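Long-range contacts in albumin-1 (Psophocarpus tetragonolobus, PDB 1WBA), which serves as a 2S storage protein of the seed and belongs to the leguminous Kunitz-type protease inhibitor family: residues D3-A8 and R128-L133; I30-T35 and I53-S58; D90-V95 and Q102-A107. All blocks are in the same frame, centred on the assembly; numbering follows the deposited sequence.

Contact 1 (D3-A8 and R128-L133); sequences DPVYDA and RTYKLL
V5 holds CG1 opposite its own backbone N (chi1 177°), and Y130 turns its ring to the side of its backbone N, trans to the carbonyl carbon (chi1 -64°); the methyl then lies over a face of the ring. V5 CG1 lies almost directly over the ring centre of Y130, 3.7 Å from the centroid, a CH-pi contact that suits a slim beta-branched residue beside a broad aromatic face. The far end of the same ring is polar. Y6 N gives its hydrogen to Y130 OH at 3.0 Å in a fairly straight bond (160°). The hydroxyl in turn donates to a water, 2.7 Å from Y130 OH, which lies in the ring plane and passes a hydrogen on to P4 O. A phenylalanine in place of Y130 would probably leave the amide of Y6 without its acceptor and the water without its donor. R128, its side chain extended, runs alongside the backbone of D7 and A8: CD passes 3.6 Å from D7 O, and NH1 reaches A8 O at 3.2 Å, above the carbonyl plane. A second water joins Y6 O to R128 O. The loop at 3-8 thus packs against strand 130-136 at Y130, with V5 and Y130 both resting on I120 of strand 116-122 and V5 also meeting F169 of strand 166-171.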
# COMPACT_ATOMS: atom_id res chain seq x y z
N ASP A 3 16.36 8.45 6.23
CA ASP A 3 16.99 7.38 5.48
C ASP A 3 16.25 7.04 4.20
O ASP A 3 15.03 7.11 4.16
CB ASP A 3 17.06 6.11 6.31
CG ASP A 3 17.99 6.23 7.49
OD1 ASP A 3 18.99 6.98 7.41
OD2 ASP A 3 17.73 5.55 8.50
N PRO A 4 16.99 6.71 3.13
CA PRO A 4 16.30 6.35 1.89
C PRO A 4 15.78 4.92 2.08
O PRO A 4 16.30 4.18 2.91
CB PRO A 4 17.43 6.41 0.84
CG PRO A 4 18.64 6.04 1.62
CD PRO A 4 18.45 6.77 2.93
N VAL A 5 14.69 4.58 1.41
CA VAL A 5 14.12 3.24 1.49
C VAL A 5 14.90 2.40 0.47
O VAL A 5 15.22 2.89 -0.62
CB VAL A 5 12.63 3.27 1.11
CG1 VAL A 5 12.06 1.85 1.11
CG2 VAL A 5 11.87 4.20 2.07
N TYR A 6 15.24 1.17 0.82
CA TYR A 6 16.00 0.29 -0.08
C TYR A 6 15.16 -0.83 -0.64
O TYR A 6 14.27 -1.33 0.05
CB TYR A 6 17.18 -0.34 0.67
CG TYR A 6 18.33 0.61 0.87
CD1 TYR A 6 19.29 0.79 -0.13
CD2 TYR A 6 18.41 1.39 2.01
CE1 TYR A 6 20.31 1.74 0.02
CE2 TYR A 6 19.42 2.33 2.17
CZ TYR A 6 20.36 2.50 1.16
OH TYR A 6 21.35 3.44 1.33
N ASP A 7 15.43 -1.23 -1.88
CA ASP A 7 14.73 -2.36 -2.47
C ASP A 7 15.39 -3.66 -1.95
O ASP A 7 16.42 -3.63 -1.26
CB ASP A 7 14.66 -2.28 -4.01
CG ASP A 7 16.04 -2.34 -4.70
OD1 ASP A 7 17.01 -2.92 -4.18
OD2 ASP A 7 16.14 -1.80 -5.81
N ALA A 8 14.81 -4.80 -2.30
CA ALA A 8 15.32 -6.07 -1.84
C ALA A 8 16.75 -6.36 -2.28
O ALA A 8 17.40 -7.24 -1.72
CB ALA A 8 14.38 -7.19 -2.29
N ARG A 128 16.35 -4.08 4.92
CA ARG A 128 15.50 -3.94 3.73
C ARG A 128 14.05 -4.38 3.95
O ARG A 128 13.35 -4.74 2.99
CB ARG A 128 16.13 -4.68 2.54
CG ARG A 128 17.58 -4.32 2.26
CD ARG A 128 18.26 -5.30 1.31
NE ARG A 128 19.70 -5.06 1.27
CZ ARG A 128 20.59 -5.78 0.57
NH1 ARG A 128 20.20 -6.82 -0.15
NH2 ARG A 128 21.87 -5.42 0.57
N THR A 129 13.62 -4.40 5.20
CA THR A 129 12.25 -4.73 5.51
C THR A 129 11.56 -3.42 5.97
O THR A 129 12.13 -2.62 6.72
CB THR A 129 12.11 -5.86 6.56
OG1 THR A 129 12.65 -5.43 7.81
CG2 THR A 129 12.82 -7.12 6.08
N TYR A 130 10.34 -3.19 5.49
CA TYR A 130 9.60 -1.97 5.79
C TYR A 130 8.15 -2.20 6.13
O TYR A 130 7.64 -3.30 6.01
CB TYR A 130 9.66 -1.06 4.55
CG TYR A 130 11.07 -0.66 4.26
CD1 TYR A 130 11.62 0.44 4.90
CD2 TYR A 130 11.88 -1.43 3.44
CE1 TYR A 130 12.95 0.77 4.74
CE2 TYR A 130 13.22 -1.11 3.26
CZ TYR A 130 13.75 -0.01 3.92
OH TYR A 130 15.06 0.34 3.74
N LYS A 131 7.49 -1.14 6.58
CA LYS A 131 6.06 -1.19 6.87
C LYS A 131 5.49 0.06 6.24
O LYS A 131 6.22 1.03 5.99
CB LYS A 131 5.78 -1.21 8.38
CG LYS A 131 6.19 0.02 9.10
CD LYS A 131 5.79 -0.08 10.54
CE LYS A 131 6.39 1.05 11.32
NZ LYS A 131 5.85 1.07 12.71
N LEU A 132 4.19 0.02 5.94
CA LEU A 132 3.49 1.14 5.31
C LEU A 132 2.56 1.80 6.32
O LEU A 132 1.96 1.12 7.15
CB LEU A 132 2.68 0.63 4.10
CG LEU A 132 3.46 -0.06 2.97
CD1 LEU A 132 2.49 -0.54 1.89
CD2 LEU A 132 4.48 0.88 2.38
N LEU A 133 2.48 3.12 6.29
CA LEU A 133 1.61 3.83 7.21
C LEU A 133 0.72 4.73 6.37
O LEU A 133 1.01 4.98 5.20
CB LEU A 133 2.43 4.67 8.20
CG LEU A 133 3.41 3.93 9.13
CD1 LEU A 133 4.81 4.10 8.65
CD2 LEU A 133 3.28 4.40 10.53
O HOH W 1 15.88 2.53 5.06
O HOH W 2 12.82 -3.81 0.28

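Contact 2 (I30-T35 and I53-S58); sequences IDVVAT and IMYATS
Strand 30-33 of the beta-trefoil is met by the chain that leads into strand 56-61, and I30 and Y55 make the direct backbone link. Y55 N donates to I30 O at 2.9 Å, almost straight (174°) and in the carbonyl plane. The return bond is made through a water, which accepts from I30 N and donates to Y55 O, so that the two backbones are held together although they soon diverge.

Beyond this point side chains take over. D31 has CG trans to its backbone N (chi1 -163°), which lays its carboxylate across I53, with D31 OD2 3.5 Å from I53 CB. The carboxylate is not left to the hydrocarbon alone: OD1 accepts from V32 N at 2.8 Å, and OD2 takes a salt bridge from R51 and a hydrogen bond from S49. An aspartate is short enough to collect these donors close to the backbone. The Y55 ring stands nearly perpendicular to the carboxylate (82°), with its CE2 3.7 Å from D31 OD1. I53 CG2 sits over the centre of one face of that ring, and V32 CG2 approaches at 4.0 Å from Y55 CE2, so the flat aromatic is packed by two beta-branched residues. A further water, 2.8 Å from V32 O, lies in the ring plane by the hydroxyl of Y55 and connects the two.

Outside the pair, D31 is hydrogen-bonded through its backbone to V47 of strand 45-48, while I30 points its side chain among I46, I21 and F82. Y55 meets H87 ring to ring and also touches P86, in the loop that follows strand 78-82.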
# COMPACT_ATOMS: atom_id res chain seq x y z
N ILE A 30 0.49 -8.09 -3.45
CA ILE A 30 -0.72 -7.27 -3.43
C ILE A 30 -1.66 -7.72 -4.56
O ILE A 30 -1.23 -7.90 -5.71
CB ILE A 30 -0.38 -5.76 -3.63
CG1 ILE A 30 0.69 -5.31 -2.63
CG2 ILE A 30 -1.66 -4.90 -3.52
CD1 ILE A 30 0.33 -5.58 -1.18
N ASP A 31 -2.95 -7.79 -4.25
CA ASP A 31 -3.97 -8.25 -5.20
C ASP A 31 -5.19 -7.33 -5.07
O ASP A 31 -5.28 -6.51 -4.14
CB ASP A 31 -4.33 -9.68 -4.79
CG ASP A 31 -5.05 -10.47 -5.85
OD1 ASP A 31 -5.45 -9.95 -6.92
OD2 ASP A 31 -5.20 -11.67 -5.59
N VAL A 32 -6.10 -7.41 -6.04
CA VAL A 32 -7.32 -6.62 -6.03
C VAL A 32 -8.44 -7.63 -6.30
O VAL A 32 -8.43 -8.32 -7.32
CB VAL A 32 -7.32 -5.51 -7.10
CG1 VAL A 32 -8.57 -4.67 -6.97
CG2 VAL A 32 -6.12 -4.60 -6.93
N VAL A 33 -9.36 -7.76 -5.35
CA VAL A 33 -10.48 -8.70 -5.44
C VAL A 33 -11.73 -8.04 -4.88
O VAL A 33 -11.68 -6.95 -4.33
CB VAL A 33 -10.24 -10.01 -4.60
CG1 VAL A 33 -9.01 -10.75 -5.09
CG2 VAL A 33 -10.08 -9.70 -3.11
N ALA A 34 -12.87 -8.69 -5.08
CA ALA A 34 -14.12 -8.17 -4.54
C ALA A 34 -14.23 -8.77 -3.15
O ALA A 34 -13.88 -9.94 -2.94
CB ALA A 34 -15.27 -8.63 -5.39
N THR A 35 -14.60 -7.96 -2.17
CA THR A 35 -14.81 -8.45 -0.82
C THR A 35 -16.25 -8.04 -0.46
O THR A 35 -16.83 -7.18 -1.13
CB THR A 35 -13.83 -7.82 0.23
OG1 THR A 35 -13.99 -6.39 0.27
CG2 THR A 35 -12.41 -8.19 -0.06
N ILE A 53 -1.14 -13.82 -6.68
CA ILE A 53 -1.07 -12.65 -7.55
C ILE A 53 -0.18 -11.62 -6.84
O ILE A 53 -0.22 -11.53 -5.61
CB ILE A 53 -2.46 -11.97 -7.77
CG1 ILE A 53 -3.38 -12.86 -8.61
CG2 ILE A 53 -2.29 -10.63 -8.46
CD1 ILE A 53 -2.91 -13.07 -10.00
N MET A 54 0.63 -10.89 -7.58
CA MET A 54 1.47 -9.86 -6.99
C MET A 54 1.61 -8.72 -7.97
O MET A 54 2.51 -8.71 -8.82
CB MET A 54 2.84 -10.39 -6.53
CG MET A 54 3.47 -11.48 -7.37
SD MET A 54 4.99 -12.08 -6.58
CE MET A 54 4.36 -13.23 -5.35
N TYR A 55 0.69 -7.77 -7.87
CA TYR A 55 0.68 -6.61 -8.76
C TYR A 55 1.80 -5.60 -8.45
O TYR A 55 2.10 -5.32 -7.27
CB TYR A 55 -0.67 -5.90 -8.71
CG TYR A 55 -1.86 -6.68 -9.26
CD1 TYR A 55 -1.75 -7.45 -10.43
CD2 TYR A 55 -3.11 -6.62 -8.63
CE1 TYR A 55 -2.86 -8.12 -10.96
CE2 TYR A 55 -4.23 -7.29 -9.16
CZ TYR A 55 -4.09 -8.04 -10.32
OH TYR A 55 -5.18 -8.69 -10.83
N ALA A 56 2.39 -5.04 -9.50
CA ALA A 56 3.44 -4.05 -9.36
C ALA A 56 2.78 -2.70 -9.15
O ALA A 56 1.68 -2.45 -9.66
CB ALA A 56 4.30 -4.01 -10.60
N THR A 57 3.45 -1.82 -8.42
CA THR A 57 2.96 -0.48 -8.13
C THR A 57 4.04 0.58 -8.36
O THR A 57 5.23 0.32 -8.18
CB THR A 57 2.54 -0.35 -6.64
OG1 THR A 57 3.57 -0.90 -5.81
CG2 THR A 57 1.25 -1.09 -6.35
N SER A 58 3.62 1.76 -8.81
CA SER A 58 4.56 2.88 -8.93
C SER A 58 4.46 3.57 -7.57
O SER A 58 3.36 3.66 -6.99
CB SER A 58 4.12 3.87 -10.00
OG SER A 58 4.02 3.21 -11.24
O HOH W 3 2.66 -7.34 -5.21
O HOH W 4 -7.48 -8.07 -9.93

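Contact 3 (D90-V95 and Q102-A107); sequences DVWSVV and QQLKLA
S93 and K105 lie at the middle of an antiparallel backbone pairing. K105 N donates to S93 O at 3.0 Å, whereas the return bond from S93 N is weak. S93 OG, set between its backbone N and carbonyl carbon (chi1 75°), adds a bond to K105 O at 2.9 Å, arriving above the carbonyl plane; a small hydroxyl fits here, close to the strand. On one side V95 N reaches Q103 O at 3.0 Å in a nearly straight bond, returned by Q103 N to V95 O; on the other A107 N binds V91 O at 2.9 Å.

Apolar contacts flank the bonds. V94 and L104 share a face, with V94 CG2 a tight 3.5 Å from L104 CD2, while the other leucine branch, L104 CD1, lies 3.7 Å from W92 CE3. On the opposite face V95 CG2 packs on the aliphatic K105 CG at 3.7 Å, leaving NZ to a salt bridge with E38 and a hydrogen bond with S45.

At the D90 end of the pairing a water is shared by D90 OD1, V91 N and A107 O, with R109 making a salt bridge to D90.

Strands 92-95 and 103-106, whose directions differ by 128°, are well splayed. They form a strongly twisted beta hairpin, as in the beta-trefoil, a fold assembled from six two-stranded hairpins.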
# COMPACT_ATOMS: atom_id res chain seq x y z
N ASP A 90 -4.73 2.69 -11.47
CA ASP A 90 -5.63 2.81 -10.31
C ASP A 90 -4.82 3.19 -9.08
O ASP A 90 -3.80 2.57 -8.79
CB ASP A 90 -6.41 1.51 -10.07
CG ASP A 90 -7.60 1.37 -11.01
OD1 ASP A 90 -8.35 2.36 -11.18
OD2 ASP A 90 -7.78 0.28 -11.58
N VAL A 91 -5.30 4.18 -8.36
CA VAL A 91 -4.61 4.70 -7.19
C VAL A 91 -5.11 4.08 -5.89
O VAL A 91 -6.31 3.83 -5.74
CB VAL A 91 -4.78 6.24 -7.16
CG1 VAL A 91 -4.16 6.85 -5.91
CG2 VAL A 91 -4.16 6.85 -8.42
N TRP A 92 -4.20 3.85 -4.95
CA TRP A 92 -4.59 3.30 -3.65
C TRP A 92 -5.27 4.40 -2.85
O TRP A 92 -4.82 5.56 -2.86
CB TRP A 92 -3.35 2.88 -2.87
CG TRP A 92 -2.64 1.65 -3.36
CD1 TRP A 92 -2.71 1.05 -4.60
CD2 TRP A 92 -1.78 0.82 -2.57
NE1 TRP A 92 -1.96 -0.10 -4.61
CE2 TRP A 92 -1.38 -0.27 -3.38
CE3 TRP A 92 -1.32 0.89 -1.25
CZ2 TRP A 92 -0.52 -1.27 -2.91
CZ3 TRP A 92 -0.48 -0.11 -0.78
CH2 TRP A 92 -0.09 -1.18 -1.61
N SER A 93 -6.32 4.05 -2.12
CA SER A 93 -7.00 5.05 -1.31
C SER A 93 -7.48 4.39 -0.04
O SER A 93 -7.53 3.17 0.04
CB SER A 93 -8.20 5.66 -2.06
OG SER A 93 -9.31 4.77 -2.14
N VAL A 94 -7.80 5.19 0.97
CA VAL A 94 -8.33 4.69 2.22
C VAL A 94 -9.80 5.14 2.30
O VAL A 94 -10.12 6.31 2.11
CB VAL A 94 -7.53 5.24 3.41
CG1 VAL A 94 -8.18 4.88 4.73
CG2 VAL A 94 -6.11 4.67 3.35
N VAL A 95 -10.68 4.19 2.54
CA VAL A 95 -12.11 4.47 2.63
C VAL A 95 -12.59 4.14 4.05
O VAL A 95 -12.25 3.08 4.60
CB VAL A 95 -12.89 3.61 1.58
CG1 VAL A 95 -14.41 3.75 1.75
CG2 VAL A 95 -12.45 4.01 0.16
N GLN A 102 -11.54 1.80 8.40
CA GLN A 102 -10.68 2.27 7.31
C GLN A 102 -9.90 1.13 6.68
O GLN A 102 -9.22 0.37 7.39
CB GLN A 102 -9.74 3.37 7.81
CG GLN A 102 -10.49 4.53 8.44
CD GLN A 102 -9.64 5.75 8.74
OE1 GLN A 102 -10.17 6.77 9.16
NE2 GLN A 102 -8.34 5.66 8.50
N GLN A 103 -10.05 0.98 5.37
CA GLN A 103 -9.41 -0.09 4.61
C GLN A 103 -9.00 0.43 3.27
O GLN A 103 -9.51 1.47 2.82
CB GLN A 103 -10.40 -1.23 4.37
CG GLN A 103 -11.26 -1.55 5.53
CD GLN A 103 -12.07 -2.79 5.31
OE1 GLN A 103 -12.68 -2.97 4.25
NE2 GLN A 103 -12.07 -3.67 6.30
N LEU A 104 -8.13 -0.30 2.59
CA LEU A 104 -7.66 0.12 1.27
C LEU A 104 -8.59 -0.32 0.14
O LEU A 104 -8.96 -1.48 0.02
CB LEU A 104 -6.24 -0.38 0.99
CG LEU A 104 -5.13 -0.00 1.96
CD1 LEU A 104 -3.79 -0.23 1.28
CD2 LEU A 104 -5.25 1.42 2.38
N LYS A 105 -8.96 0.65 -0.70
CA LYS A 105 -9.83 0.40 -1.83
C LYS A 105 -9.27 1.14 -3.04
O LYS A 105 -8.47 2.08 -2.89
CB LYS A 105 -11.23 0.97 -1.56
CG LYS A 105 -11.97 0.40 -0.34
CD LYS A 105 -12.47 -1.01 -0.60
CE LYS A 105 -13.59 -1.39 0.38
NZ LYS A 105 -13.96 -2.82 0.20
N LEU A 106 -9.69 0.73 -4.23
CA LEU A 106 -9.27 1.44 -5.43
C LEU A 106 -9.95 2.81 -5.31
O LEU A 106 -11.11 2.91 -4.89
CB LEU A 106 -9.76 0.72 -6.69
CG LEU A 106 -9.09 -0.62 -7.01
CD1 LEU A 106 -9.48 -1.04 -8.41
CD2 LEU A 106 -7.58 -0.51 -6.89
N ALA A 107 -9.21 3.87 -5.62
CA ALA A 107 -9.72 5.23 -5.52
C ALA A 107 -10.76 5.57 -6.57
O ALA A 107 -10.76 5.00 -7.66
CB ALA A 107 -8.57 6.22 -5.62
O HOH W 5 -8.28 4.72 -9.03

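In the fold
From the N terminus, segment 3-8 opens the widest loop, which closes only when 128-133 arrives. Within that span contact 2 comes first along the chain, 30-35 being met again by 53-58 after 17 intervening residues. Contact 3 follows in series as the hairpin of 90-95 and 102-107; both therefore lie inside contact 1, and nothing crosses. Contacts 1 and 3 sit on opposite sides of the chain's centre, their own centres about 21 Å apart. W92 of contact 3 joins the three in the interior: L132 of contact 1 and I30 and T57 of contact 2 pack against its indole, tying the large curled sheet to the hairpin within one beta-trefoil. V32 also touches L106.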